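Local coordinates for protein importin-95 (Chaetomium thermophilum, PDB 4XRI) that probably carries protein cargo into the nucleus as a flexible importin-beta transport receptor, and probably binds a small GTPase, at residues A66-K71 and A120-A125; A205-L210 and Q247-C252; L364-V369 and D405-K410; A483-A488 and Y531-V536; I819-D824 and A861-E866. The protein carries 2 engineered substitutions. All coordinates share one frame; numbering follows the deposited sequence.

Interaction 1 (A66-K71 and A120-A125)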
# COMPACT_ATOMS: atom_id res chain seq x y z
N ALA A 66 34.31 -1.87 -8.36
CA ALA A 66 35.16 -2.23 -7.23
C ALA A 66 34.70 -1.53 -5.96
O ALA A 66 34.63 -2.15 -4.90
CB ALA A 66 36.61 -1.87 -7.53
N GLY A 67 34.38 -0.25 -6.08
CA GLY A 67 33.93 0.55 -4.96
C GLY A 67 32.60 0.07 -4.41
O GLY A 67 32.39 0.05 -3.20
N ILE A 68 31.69 -0.31 -5.31
CA ILE A 68 30.38 -0.80 -4.90
C ILE A 68 30.52 -2.13 -4.17
O ILE A 68 29.90 -2.34 -3.12
CB ILE A 68 29.44 -0.99 -6.11
CG1 ILE A 68 29.21 0.35 -6.81
CG2 ILE A 68 28.12 -1.58 -5.66
CD1 ILE A 68 28.81 1.46 -5.87
N ALA A 69 31.34 -3.02 -4.72
CA ALA A 69 31.60 -4.32 -4.11
C ALA A 69 32.21 -4.15 -2.73
O ALA A 69 31.86 -4.86 -1.79
CB ALA A 69 32.51 -5.15 -5.00
N LEU A 70 33.13 -3.19 -2.61
CA LEU A 70 33.78 -2.87 -1.35
C LEU A 70 32.76 -2.37 -0.33
O LEU A 70 32.75 -2.81 0.82
CB LEU A 70 34.87 -1.82 -1.56
CG LEU A 70 35.60 -1.31 -0.32
CD1 LEU A 70 36.34 -2.44 0.37
CD2 LEU A 70 36.56 -0.19 -0.70
N LYS A 71 31.91 -1.45 -0.76
CA LYS A 71 30.83 -0.93 0.07
C LYS A 71 29.93 -2.06 0.57
O LYS A 71 29.57 -2.10 1.75
CB LYS A 71 30.00 0.09 -0.71
CG LYS A 71 28.84 0.71 0.07
CD LYS A 71 27.50 0.07 -0.29
CE LYS A 71 27.16 0.24 -1.76
NZ LYS A 71 25.82 -0.34 -2.08
N ALA A 120 33.77 6.05 -4.24
CA ALA A 120 34.56 6.29 -3.04
C ALA A 120 33.71 6.98 -1.96
O ALA A 120 33.87 6.71 -0.77
CB ALA A 120 35.78 7.13 -3.37
N ALA A 121 32.82 7.86 -2.40
CA ALA A 121 31.92 8.55 -1.48
C ALA A 121 30.99 7.55 -0.80
O ALA A 121 30.71 7.67 0.40
CB ALA A 121 31.11 9.61 -2.22
N GLN A 122 30.53 6.56 -1.56
CA GLN A 122 29.70 5.50 -1.01
C GLN A 122 30.46 4.68 0.03
O GLN A 122 29.94 4.38 1.10
CB GLN A 122 29.19 4.58 -2.12
CG GLN A 122 28.14 5.20 -3.02
CD GLN A 122 27.44 4.17 -3.89
OE1 GLN A 122 26.87 3.20 -3.39
NE2 GLN A 122 27.51 4.36 -5.21
N VAL A 123 31.70 4.34 -0.30
CA VAL A 123 32.55 3.57 0.60
C VAL A 123 32.75 4.31 1.92
O VAL A 123 32.59 3.73 3.00
CB VAL A 123 33.93 3.29 -0.04
CG1 VAL A 123 34.86 2.65 0.98
CG2 VAL A 123 33.78 2.40 -1.26
N ILE A 124 33.10 5.59 1.82
CA ILE A 124 33.35 6.42 2.99
C ILE A 124 32.13 6.53 3.90
O ILE A 124 32.25 6.47 5.12
CB ILE A 124 33.81 7.83 2.55
CG1 ILE A 124 35.26 7.76 2.06
CG2 ILE A 124 33.68 8.83 3.69
CD1 ILE A 124 35.74 9.02 1.40
N ALA A 125 30.96 6.68 3.29
CA ALA A 125 29.70 6.76 4.03
C ALA A 125 29.44 5.48 4.80
O ALA A 125 29.01 5.51 5.96
CB ALA A 125 28.55 7.06 3.08
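Val123 holds CG1 anti to the backbone N (chi1 173°), which puts its other methyl, CG2, beside the N and over the backbone of Gly67. Lys71 starts out toward Gln122 and is then bent at chi2 (-101°) and again at chi3, a course that brings CE up to the Gln122 amide. The two helices involved, 60-72 and 114-131, run almost parallel, 12° apart with axes 8.5 Å from each other, as is usual for neighbouring layers of a HEAT-repeat solenoid; helix 60-72 belongs to the importin-beta N-terminal domain. The backbones come nearest where Lys71 CA lies 4.8 Å from Val123 CA.

On the buried side Val123 supplies both contacts, one methyl to a carbonyl and one to a leucine. Val123 CG2 rests on the Gly67 carbonyl, 3.3 Å from Gly67 O. The apolar Leu70 and Val123 side chains cross at about a right angle, with Leu70 CD2 3.7 Å from Val123 CG1. Helix 42-54 backs Leu70 through Leu46 and Val50, and Ala105 of helix 95-108 lies against Val123.

Nearer the surface Gln122 takes over. Its chain is extended beyond CG and its amide is fixed by a hydrogen bond from NE2 to Gln118 OE1 within its own helix. Two aliphatic groups, the Lys71 CE methylene and the Ile68 CD1 methyl, close on this amide. Lys71 CE lies 3.4 Å from Gln122 OE1, and no hydrogen bond joins the two segments. Ile68 points its CB away, yet its terminal CD1 swings back to within 3.2 Å of Gln122 NE2.

Interaction 2 (A205-L210 and Q247-C252)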
# COMPACT_ATOMS: atom_id res chain seq x y z
N ALA A 205 26.54 19.40 -7.05
CA ALA A 205 26.89 18.46 -5.99
C ALA A 205 26.49 19.02 -4.63
O ALA A 205 26.02 18.30 -3.75
CB ALA A 205 28.37 18.15 -6.03
N ALA A 206 26.68 20.33 -4.47
CA ALA A 206 26.41 21.00 -3.21
C ALA A 206 24.91 21.10 -2.92
O ALA A 206 24.48 20.85 -1.79
CB ALA A 206 27.03 22.38 -3.20
N ILE A 207 24.13 21.46 -3.93
CA ILE A 207 22.69 21.61 -3.74
C ILE A 207 22.05 20.24 -3.52
O ILE A 207 21.08 20.11 -2.77
CB ILE A 207 22.02 22.33 -4.94
CG1 ILE A 207 20.61 22.78 -4.58
CG2 ILE A 207 22.03 21.47 -6.20
CD1 ILE A 207 20.56 23.90 -3.58
N THR A 208 22.62 19.22 -4.14
CA THR A 208 22.15 17.85 -3.96
C THR A 208 22.45 17.38 -2.54
O THR A 208 21.62 16.75 -1.90
CB THR A 208 22.82 16.88 -4.96
OG1 THR A 208 22.61 17.36 -6.30
CG2 THR A 208 22.23 15.48 -4.83
N ALA A 209 23.65 17.71 -2.07
CA ALA A 209 24.08 17.34 -0.73
C ALA A 209 23.22 18.04 0.32
O ALA A 209 22.90 17.46 1.35
CB ALA A 209 25.54 17.68 -0.53
N LEU A 210 22.86 19.29 0.05
CA LEU A 210 21.98 20.04 0.93
C LEU A 210 20.62 19.35 1.04
O LEU A 210 20.07 19.22 2.13
CB LEU A 210 21.81 21.48 0.44
CG LEU A 210 20.79 22.34 1.20
CD1 LEU A 210 21.12 22.38 2.68
CD2 LEU A 210 20.73 23.75 0.61
N GLN A 247 17.37 21.51 -11.31
CA GLN A 247 16.79 20.24 -10.90
C GLN A 247 17.11 19.90 -9.45
O GLN A 247 16.23 19.51 -8.69
CB GLN A 247 17.29 19.11 -11.81
CG GLN A 247 16.81 19.21 -13.24
CD GLN A 247 17.37 18.11 -14.12
OE1 GLN A 247 17.34 16.94 -13.76
NE2 GLN A 247 17.88 18.49 -15.28
N GLY A 248 18.38 20.05 -9.08
CA GLY A 248 18.80 19.79 -7.72
C GLY A 248 18.11 20.73 -6.75
O GLY A 248 17.70 20.33 -5.66
N ALA A 249 17.97 21.99 -7.16
CA ALA A 249 17.32 23.00 -6.33
C ALA A 249 15.86 22.68 -6.06
O ALA A 249 15.39 22.77 -4.92
CB ALA A 249 17.44 24.36 -6.99
N PHE A 250 15.13 22.31 -7.11
CA PHE A 250 13.70 22.03 -6.99
C PHE A 250 13.44 20.75 -6.20
O PHE A 250 12.46 20.65 -5.47
CB PHE A 250 13.05 21.93 -8.36
CG PHE A 250 12.61 23.25 -8.91
CD1 PHE A 250 11.50 23.89 -8.39
CD2 PHE A 250 13.30 23.86 -9.94
CE1 PHE A 250 11.08 25.11 -8.88
CE2 PHE A 250 12.89 25.08 -10.44
CZ PHE A 250 11.78 25.71 -9.91
N GLY A 251 14.33 19.78 -6.36
CA GLY A 251 14.26 18.55 -5.59
C GLY A 251 14.46 18.86 -4.12
O GLY A 251 13.78 18.31 -3.26
N CYS A 252 15.41 19.75 -3.85
CA CYS A 252 15.67 20.22 -2.49
C CYS A 252 14.44 20.92 -1.93
O CYS A 252 14.06 20.72 -0.78
CB CYS A 252 16.88 21.16 -2.49
SG CYS A 252 17.58 21.52 -0.87
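Ile207 and Gly248 meet by side chain on backbone, the kind of packing that dominates here. Ile207 sets CG1 anti to its N (chi1 -166°), which leaves CG2 in the crowded position between N and carbonyl carbon, and both branches then bear on one turn of helix 243-260. CG2 of Ile207 lies 3.9 Å from Gly248 CA, while Ile207 CG1 is 3.7 Å from Ala249 CA. Gly248 has no CB, which would collide with Ile207 CG2, and the isoleucine packs directly on its main chain. Between side chains proper Ile207 and Ala249 are farther apart, CG1 of Ile207 lying 4.3 Å from Ala249 CB.

Helices 200-212 and 243-260 are close to parallel, 11° apart with axes at 8.5 Å, the stacking expected between successive layers of the HEAT-repeat solenoid of importin-beta. Helix 224-238 packs against both, meeting Leu210 through Val234 and Ala249 through Ala237 and Thr238.

A sulfur contact continues the interface toward the C-terminal ends of the segments. Cys252 points its CB toward helix 200-212, and SG, anti to the backbone N, touches the Leu210 branch point, Cys252 SG standing 3.9 Å from CG of Leu210. Leu210 CD2 also borders this sulfur, 4.1 Å from Cys252 SG.

Polar groups form no hydrogen bond across the pair. Thr208, at the margin, instead turns OG1 back to the carbonyl O of Phe204 in its own helix, and Gln247 NE2 is bonded to Ser243 OG.

Interaction 3 (L364-V369 and D405-K410)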
# COMPACT_ATOMS: atom_id res chain seq x y z
N LEU A 364 -5.16 15.94 -7.22
CA LEU A 364 -4.84 16.35 -5.86
C LEU A 364 -5.28 17.78 -5.58
O LEU A 364 -5.72 18.10 -4.47
CB LEU A 364 -3.33 16.21 -5.60
CG LEU A 364 -2.75 14.80 -5.60
CD1 LEU A 364 -1.23 14.86 -5.56
CD2 LEU A 364 -3.28 14.00 -4.42
N TYR A 365 -5.15 18.64 -6.59
CA TYR A 365 -5.53 20.04 -6.45
C TYR A 365 -7.03 20.17 -6.21
O TYR A 365 -7.47 21.00 -5.41
CB TYR A 365 -5.13 20.83 -7.70
CG TYR A 365 -4.57 22.20 -7.40
CD1 TYR A 365 -5.40 23.23 -6.97
CD2 TYR A 365 -3.21 22.46 -7.53
CE1 TYR A 365 -4.89 24.48 -6.69
CE2 TYR A 365 -2.69 23.71 -7.25
CZ TYR A 365 -3.53 24.71 -6.83
OH TYR A 365 -3.02 25.96 -6.55
N ALA A 366 -7.81 19.35 -6.91
CA ALA A 366 -9.27 19.36 -6.77
C ALA A 366 -9.69 18.93 -5.37
O ALA A 366 -10.64 19.47 -4.80
CB ALA A 366 -9.90 18.46 -7.81
N GLN A 367 -8.97 17.96 -4.82
CA GLN A 367 -9.21 17.49 -3.46
C GLN A 367 -8.81 18.56 -2.45
O GLN A 367 -9.46 18.73 -1.42
CB GLN A 367 -8.43 16.19 -3.19
CG GLN A 367 -8.89 14.99 -4.00
CD GLN A 367 -8.03 13.76 -3.77
OE1 GLN A 367 -7.76 13.38 -2.63
NE2 GLN A 367 -7.59 13.14 -4.86
N ALA A 368 -7.74 19.28 -2.77
CA ALA A 368 -7.16 20.25 -1.85
C ALA A 368 -7.97 21.53 -1.74
O ALA A 368 -8.07 22.11 -0.65
CB ALA A 368 -5.73 20.58 -2.28
N VAL A 369 -8.55 22.00 -2.84
CA VAL A 369 -9.20 23.31 -2.84
C VAL A 369 -10.70 23.24 -3.12
O VAL A 369 -11.41 24.24 -2.95
CB VAL A 369 -8.56 24.26 -3.87
CG1 VAL A 369 -7.05 24.18 -3.78
CG2 VAL A 369 -9.03 23.93 -5.28
N ASP A 405 -13.59 14.42 -8.03
CA ASP A 405 -13.41 14.08 -6.63
C ASP A 405 -12.75 15.24 -5.89
O ASP A 405 -11.59 15.57 -6.13
CB ASP A 405 -12.57 12.81 -6.48
CG ASP A 405 -12.32 12.43 -5.03
OD1 ASP A 405 -13.04 12.92 -4.14
OD2 ASP A 405 -11.38 11.64 -4.78
N GLY A 406 -13.50 15.86 -4.98
CA GLY A 406 -12.98 16.98 -4.21
C GLY A 406 -14.00 18.05 -3.86
O GLY A 406 -14.34 18.22 -2.69
N PRO A 407 -14.48 18.79 -4.87
CA PRO A 407 -15.45 19.86 -4.62
C PRO A 407 -16.81 19.35 -4.16
O PRO A 407 -17.08 18.16 -4.24
CB PRO A 407 -15.56 20.56 -5.98
CG PRO A 407 -15.08 19.56 -6.97
CD PRO A 407 -14.04 18.76 -6.27
N GLU A 408 -17.64 20.27 -3.68
CA GLU A 408 -18.97 19.93 -3.20
C GLU A 408 -19.80 19.29 -4.31
O GLU A 408 -19.89 19.83 -5.41
CB GLU A 408 -19.69 21.17 -2.67
CG GLU A 408 -19.03 21.80 -1.47
CD GLU A 408 -19.72 23.07 -1.04
OE1 GLU A 408 -20.57 23.58 -1.81
OE2 GLU A 408 -19.42 23.57 0.07
N GLU A 409 -20.39 18.14 -4.00
CA GLU A 409 -21.24 17.43 -4.94
C GLU A 409 -22.31 18.37 -5.48
O GLU A 409 -22.52 18.46 -6.69
CB GLU A 409 -21.89 16.21 -4.29
CG GLU A 409 -23.01 15.60 -5.11
CD GLU A 409 -23.09 14.10 -4.98
OE1 GLU A 409 -22.79 13.57 -3.89
OE2 GLU A 409 -23.46 13.44 -5.98
N LYS A 410 -22.96 19.10 -4.57
CA LYS A 410 -24.00 20.06 -4.92
C LYS A 410 -23.57 21.04 -6.00
O LYS A 410 -24.35 21.39 -6.88
CB LYS A 410 -24.43 20.83 -3.67
CG LYS A 410 -25.16 19.99 -2.63
CD LYS A 410 -25.58 20.83 -1.44
CE LYS A 410 -26.36 20.00 -0.42
NZ LYS A 410 -26.75 20.80 0.77
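The connection leading into helix 409-425, in a region assigned to a HEAT-like repeat, passes here against the last turns of helix 354-369. The fit depends on Gly406, whose CA comes to 3.9 Å from the CA of Gln367. Its backbone angles by themselves call for glycine, and a CB would also collide with Ala366 O and Gln367 N, so the chain can come this near only with a bare CA. From that position Gly406 directs a C-H at the Ala366 carbonyl, a CA-H...O contact with Gly406 CA 3.5 Å from Ala366 O and an angle of 143° at the hydrogen. Pro407 adds its ring carbon CD, 3.8 Å from the same Ala366 O, and the proline in turn touches Ser371.

The Asp405 carbonyl faces the helix as well. Asp405 O sits 3.5 Å from CG of Gln367 and 3.7 Å from CB of Ala366, so two aliphatic carbons of the helix border it. Farther out, the Gln367 amide and the Asp405 carboxylate lie nearly parallel, their planes 17° apart, but NE2 of Gln367 remains 4.1 Å from Asp405 OD2 and no hydrogen bond forms. The aspartate also touches Arg444 of helix 432-449. Two residues beyond Gly406, Glu408 takes the N-cap position of helix 409-425.

Carbonyl oxygens meeting C-H groups make up much of the contact, and no hydrogen bond crosses it; its closeness rests on the shape of the backbone at Gly406.

Interaction 4 (A483-A488 and Y531-V536)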
# COMPACT_ATOMS: atom_id res chain seq x y z
N ALA A 483 -15.48 2.17 -15.60
CA ALA A 483 -16.68 3.01 -15.60
C ALA A 483 -17.93 2.17 -15.39
O ALA A 483 -18.80 2.51 -14.59
CB ALA A 483 -16.77 3.79 -16.91
N LEU A 484 -18.02 1.05 -16.12
CA LEU A 484 -19.15 0.14 -16.02
C LEU A 484 -19.33 -0.44 -14.61
O LEU A 484 -20.46 -0.58 -14.13
CB LEU A 484 -19.00 -1.00 -17.03
CG LEU A 484 -19.30 -0.65 -18.48
CD1 LEU A 484 -19.04 -1.84 -19.39
CD2 LEU A 484 -20.74 -0.19 -18.61
N MET A 485 -18.22 -0.77 -13.97
CA MET A 485 -18.23 -1.27 -12.60
C MET A 485 -18.79 -0.23 -11.63
O MET A 485 -19.62 -0.54 -10.78
CB MET A 485 -16.83 -1.69 -12.16
CG MET A 485 -16.39 -3.05 -12.68
SD MET A 485 -14.94 -3.66 -11.80
CE MET A 485 -13.74 -2.40 -12.20
N ASN A 486 -18.31 1.01 -11.77
CA ASN A 486 -18.81 2.14 -10.99
C ASN A 486 -20.32 2.27 -11.08
O ASN A 486 -21.01 2.42 -10.08
CB ASN A 486 -18.15 3.44 -11.44
CG ASN A 486 -16.74 3.60 -10.91
OD1 ASN A 486 -16.41 3.10 -9.84
ND2 ASN A 486 -15.90 4.32 -11.65
N ILE A 487 -20.83 2.21 -12.31
CA ILE A 487 -22.26 2.31 -12.58
C ILE A 487 -23.06 1.20 -11.90
O ILE A 487 -24.10 1.46 -11.29
CB ILE A 487 -22.53 2.28 -14.09
CG1 ILE A 487 -21.97 3.53 -14.75
CG2 ILE A 487 -24.02 2.14 -14.37
CD1 ILE A 487 -21.84 3.41 -16.25
N ALA A 488 -22.57 -0.03 -12.03
CA ALA A 488 -23.20 -1.18 -11.39
C ALA A 488 -23.24 -1.00 -9.87
O ALA A 488 -24.22 -1.38 -9.22
CB ALA A 488 -22.47 -2.46 -11.76
N TYR A 531 -14.58 -9.82 -16.99
CA TYR A 531 -15.08 -10.77 -16.01
C TYR A 531 -15.33 -10.08 -14.68
O TYR A 531 -16.31 -10.37 -14.00
CB TYR A 531 -14.09 -11.93 -15.83
CG TYR A 531 -14.33 -13.11 -16.74
CD1 TYR A 531 -15.60 -13.65 -16.91
CD2 TYR A 531 -13.28 -13.69 -17.45
CE1 TYR A 531 -15.82 -14.73 -17.75
CE2 TYR A 531 -13.48 -14.77 -18.28
CZ TYR A 531 -14.75 -15.29 -18.43
OH TYR A 531 -14.96 -16.36 -19.26
N GLU A 532 -14.45 -9.15 -14.32
CA GLU A 532 -14.62 -8.38 -13.10
C GLU A 532 -15.90 -7.56 -13.15
O GLU A 532 -16.63 -7.47 -12.17
CB GLU A 532 -13.42 -7.45 -12.86
CG GLU A 532 -13.38 -6.86 -11.46
CD GLU A 532 -12.31 -5.80 -11.29
OE1 GLU A 532 -11.71 -5.37 -12.31
OE2 GLU A 532 -12.07 -5.39 -10.14
N VAL A 533 -16.17 -6.98 -14.32
CA VAL A 533 -17.40 -6.23 -14.55
C VAL A 533 -18.62 -7.11 -14.33
O VAL A 533 -19.55 -6.74 -13.62
CB VAL A 533 -17.45 -5.65 -15.98
CG1 VAL A 533 -18.76 -4.91 -16.20
CG2 VAL A 533 -16.27 -4.74 -16.23
N LEU A 534 -18.59 -8.29 -14.95
CA LEU A 534 -19.67 -9.26 -14.82
C LEU A 534 -19.92 -9.63 -13.37
O LEU A 534 -21.06 -9.76 -12.94
CB LEU A 534 -19.34 -10.51 -15.65
CG LEU A 534 -20.40 -11.61 -15.67
CD1 LEU A 534 -21.76 -11.02 -16.04
CD2 LEU A 534 -20.01 -12.71 -16.64
N SER A 535 -18.83 -9.80 -12.62
CA SER A 535 -18.93 -10.10 -11.20
C SER A 535 -19.69 -9.01 -10.45
O SER A 535 -20.58 -9.30 -9.65
CB SER A 535 -17.53 -10.27 -10.59
OG SER A 535 -17.60 -10.41 -9.18
N VAL A 536 -19.34 -7.76 -10.72
CA VAL A 536 -19.92 -6.61 -10.03
C VAL A 536 -21.39 -6.41 -10.42
O VAL A 536 -22.21 -6.02 -9.59
CB VAL A 536 -19.12 -5.33 -10.32
CG1 VAL A 536 -19.81 -4.10 -9.75
CG2 VAL A 536 -17.71 -5.46 -9.75
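Met485 reaches across to Glu532 and Val536, joining helices 477-490 and 524-539. These pack side by side in the superhelical, HEAT-repeat body of importin-beta, only 5° from parallel with axes 9.1 Å apart. The thioether stands over the face of the Glu532 carboxylate, Met485 SD 3.4 Å from Glu532 CD and about equally far from the two oxygens, and the side chains cross at roughly a right angle. Nearer its root, Met485 CG lies 3.8 Å from the CA of Val533.

Val536 packs beside it. Its CG2 meets Met485 SD at 3.9 Å, while Val536 CG1 lies between the Met485 carbonyl O and Ala488 CB, 3.7 Å from the latter. Leu484 CB touches Val533 CG1 at 4.0 Å.

Farther out, this row is backed by other helices: Leu466 of helix 455-472 packs on Leu484, and Leu513 of helix 503-516 on Val533. Glu532 itself is exposed, so the sulfur contact lies at the border of the buried row. A bend at chi3 (-62°) finally carries the methionine methyl over the same face of the carboxylate, on the OE1 side, with Met485 CE 3.6 Å from Glu532 OE1.

Interaction 5 (I819-D824 and A861-E866)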
# COMPACT_ATOMS: atom_id res chain seq x y z
N ILE A 819 -17.81 -9.00 27.82
CA ILE A 819 -18.33 -8.50 29.09
C ILE A 819 -19.76 -8.97 29.31
O ILE A 819 -20.11 -9.47 30.38
CB ILE A 819 -18.27 -6.96 29.16
CG1 ILE A 819 -16.81 -6.49 29.28
CG2 ILE A 819 -19.09 -6.44 30.33
CD1 ILE A 819 -16.65 -5.00 29.11
N GLY A 820 -20.59 -8.81 28.28
CA GLY A 820 -21.97 -9.26 28.33
C GLY A 820 -22.07 -10.77 28.48
O GLY A 820 -22.85 -11.27 29.29
N ASP A 821 -21.28 -11.50 27.69
CA ASP A 821 -21.24 -12.96 27.75
C ASP A 821 -20.90 -13.44 29.16
O ASP A 821 -21.52 -14.37 29.67
CB ASP A 821 -20.23 -13.52 26.75
CG ASP A 821 -20.64 -13.31 25.32
OD1 ASP A 821 -21.85 -13.13 25.06
OD2 ASP A 821 -19.76 -13.33 24.43
N LEU A 822 -19.91 -12.80 29.77
CA LEU A 822 -19.48 -13.15 31.12
C LEU A 822 -20.59 -12.94 32.14
O LEU A 822 -20.76 -13.74 33.06
CB LEU A 822 -18.25 -12.34 31.52
CG LEU A 822 -16.92 -12.84 30.94
CD1 LEU A 822 -15.79 -11.87 31.27
CD2 LEU A 822 -16.61 -14.23 31.48
N ALA A 823 -21.34 -11.86 31.97
CA ALA A 823 -22.47 -11.55 32.84
C ALA A 823 -23.52 -12.65 32.77
O ALA A 823 -24.04 -13.10 33.79
CB ALA A 823 -23.08 -10.21 32.46
N ASP A 824 -23.82 -13.07 31.54
CA ASP A 824 -24.77 -14.15 31.31
C ASP A 824 -24.27 -15.46 31.91
O ASP A 824 -25.03 -16.19 32.54
CB ASP A 824 -25.01 -14.33 29.81
CG ASP A 824 -26.33 -13.74 29.36
OD1 ASP A 824 -26.34 -12.95 28.40
OD2 ASP A 824 -27.37 -14.09 29.97
N ALA A 861 -22.48 -2.37 23.06
CA ALA A 861 -22.06 -1.62 24.23
C ALA A 861 -23.23 -1.36 25.16
O ALA A 861 -23.08 -1.39 26.39
CB ALA A 861 -21.42 -0.30 23.81
N ARG A 862 -24.40 -1.12 24.58
CA ARG A 862 -25.61 -0.92 25.37
C ARG A 862 -26.01 -2.21 26.07
O ARG A 862 -26.39 -2.20 27.24
CB ARG A 862 -26.76 -0.42 24.49
CG ARG A 862 -26.61 1.03 24.10
CD ARG A 862 -27.79 1.53 23.28
NE ARG A 862 -27.66 2.95 22.99
CZ ARG A 862 -28.12 3.53 21.88
NH1 ARG A 862 -27.94 4.83 21.70
NH2 ARG A 862 -28.74 2.81 20.96
N TRP A 863 -25.91 -3.33 25.36
CA TRP A 863 -26.17 -4.63 25.95
C TRP A 863 -25.21 -4.90 27.10
O TRP A 863 -25.61 -5.41 28.14
CB TRP A 863 -26.06 -5.74 24.90
CG TRP A 863 -26.18 -7.12 25.48
CD1 TRP A 863 -27.24 -7.63 26.18
CD2 TRP A 863 -25.21 -8.17 25.41
NE1 TRP A 863 -26.99 -8.92 26.55
CE2 TRP A 863 -25.74 -9.28 26.09
CE3 TRP A 863 -23.93 -8.28 24.84
CZ2 TRP A 863 -25.06 -10.49 26.21
CZ3 TRP A 863 -23.25 -9.48 24.96
CH2 TRP A 863 -23.81 -10.56 25.64
N ALA A 864 -23.95 -4.54 26.89
CA ALA A 864 -22.93 -4.70 27.92
C ALA A 864 -23.29 -3.91 29.17
O ALA A 864 -23.22 -4.43 30.28
CB ALA A 864 -21.57 -4.28 27.39
N ARG A 865 -23.68 -2.65 28.97
CA ARG A 865 -24.08 -1.79 30.08
C ARG A 865 -25.23 -2.41 30.87
O ARG A 865 -25.19 -2.49 32.10
CB ARG A 865 -24.49 -0.41 29.58
CG ARG A 865 -25.16 0.45 30.64
CD ARG A 865 -25.61 1.79 30.09
NE ARG A 865 -26.39 1.64 28.87
CZ ARG A 865 -26.95 2.65 28.21
NH1 ARG A 865 -26.81 3.89 28.65
NH2 ARG A 865 -27.65 2.42 27.10
N GLU A 866 -26.26 -2.85 30.14
CA GLU A 866 -27.43 -3.45 30.76
C GLU A 866 -27.04 -4.73 31.50
O GLU A 866 -27.47 -4.95 32.63
CB GLU A 866 -28.50 -3.75 29.70
CG GLU A 866 -29.91 -3.60 30.22
CD GLU A 866 -30.24 -2.17 30.56
OE1 GLU A 866 -29.82 -1.27 29.81
OE2 GLU A 866 -30.92 -1.93 31.59
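Trp863 leaves helix 855-872 with CG anti to the backbone N (chi1 174°), and from CB the indole is carried across to Gly820 of helix 809-825. The benzo half of the ring does the touching. CE3 of Trp863 comes to 4.1 Å of Gly820 CA and CZ3 nearer, to 3.6 Å; this CA lies above the ring plane and is displaced toward the rim. Measured to the centre of the six-membered ring, the same CA is 3.8 Å away and 23° off the normal, a CH-pi contact on one face. Gly820 has no side chain, and the indole can therefore settle directly on the main chain, where CH2 of Trp863 approaches Gly820 C to 3.3 Å.

The two helices belong to the C-terminal part of the HEAT-repeat solenoid and are crossed by 34°, with Gly820 CA only 4.7 Å from Ala864 CA. A hydrogen bond from Gln867 NE2 to Gly820 O ties them together one turn farther along helix 855-872. Beside the indole, Ile819 CG2 meets Ala864 CB at 4.4 Å, and Leu798 of helix 791-802 backs Ile819.

Toward its far rim the tryptophan meets acidic groups. Asp821 starts away from the partner helix, but its carboxylate turns back so that OD1 lies in the ring plane, 3.3 Å from CH2 of Trp863, where the slight positive character of the rim C-H groups would probably suit a negative carboxylate. Asp824 OD1 is likewise at the edge, 3.5 Å from CZ2 of Trp863.

In the fold
No helix is shared among the five contacts, which follow one another along the solenoid without touching. Interactions 1 and 2 are the closest neighbours, their centres 22 Å apart, and 1 and 5 lie farthest from each other at 64 Å, on opposite sides of the chain's centre. Interactions 2 and 4 are buried, close to parallel helix pairs, each adding one sulfur atom; interaction 2 is wholly apolar across the side chains, whereas interaction 4 carries an exposed glutamate at its border. Interactions 1 and 5 also pair helices but are partly buried, with an amide bordering the first and carboxylates the second. Interaction 3 is the surface contact, made between a helix and a connecting loop mostly by backbone atoms.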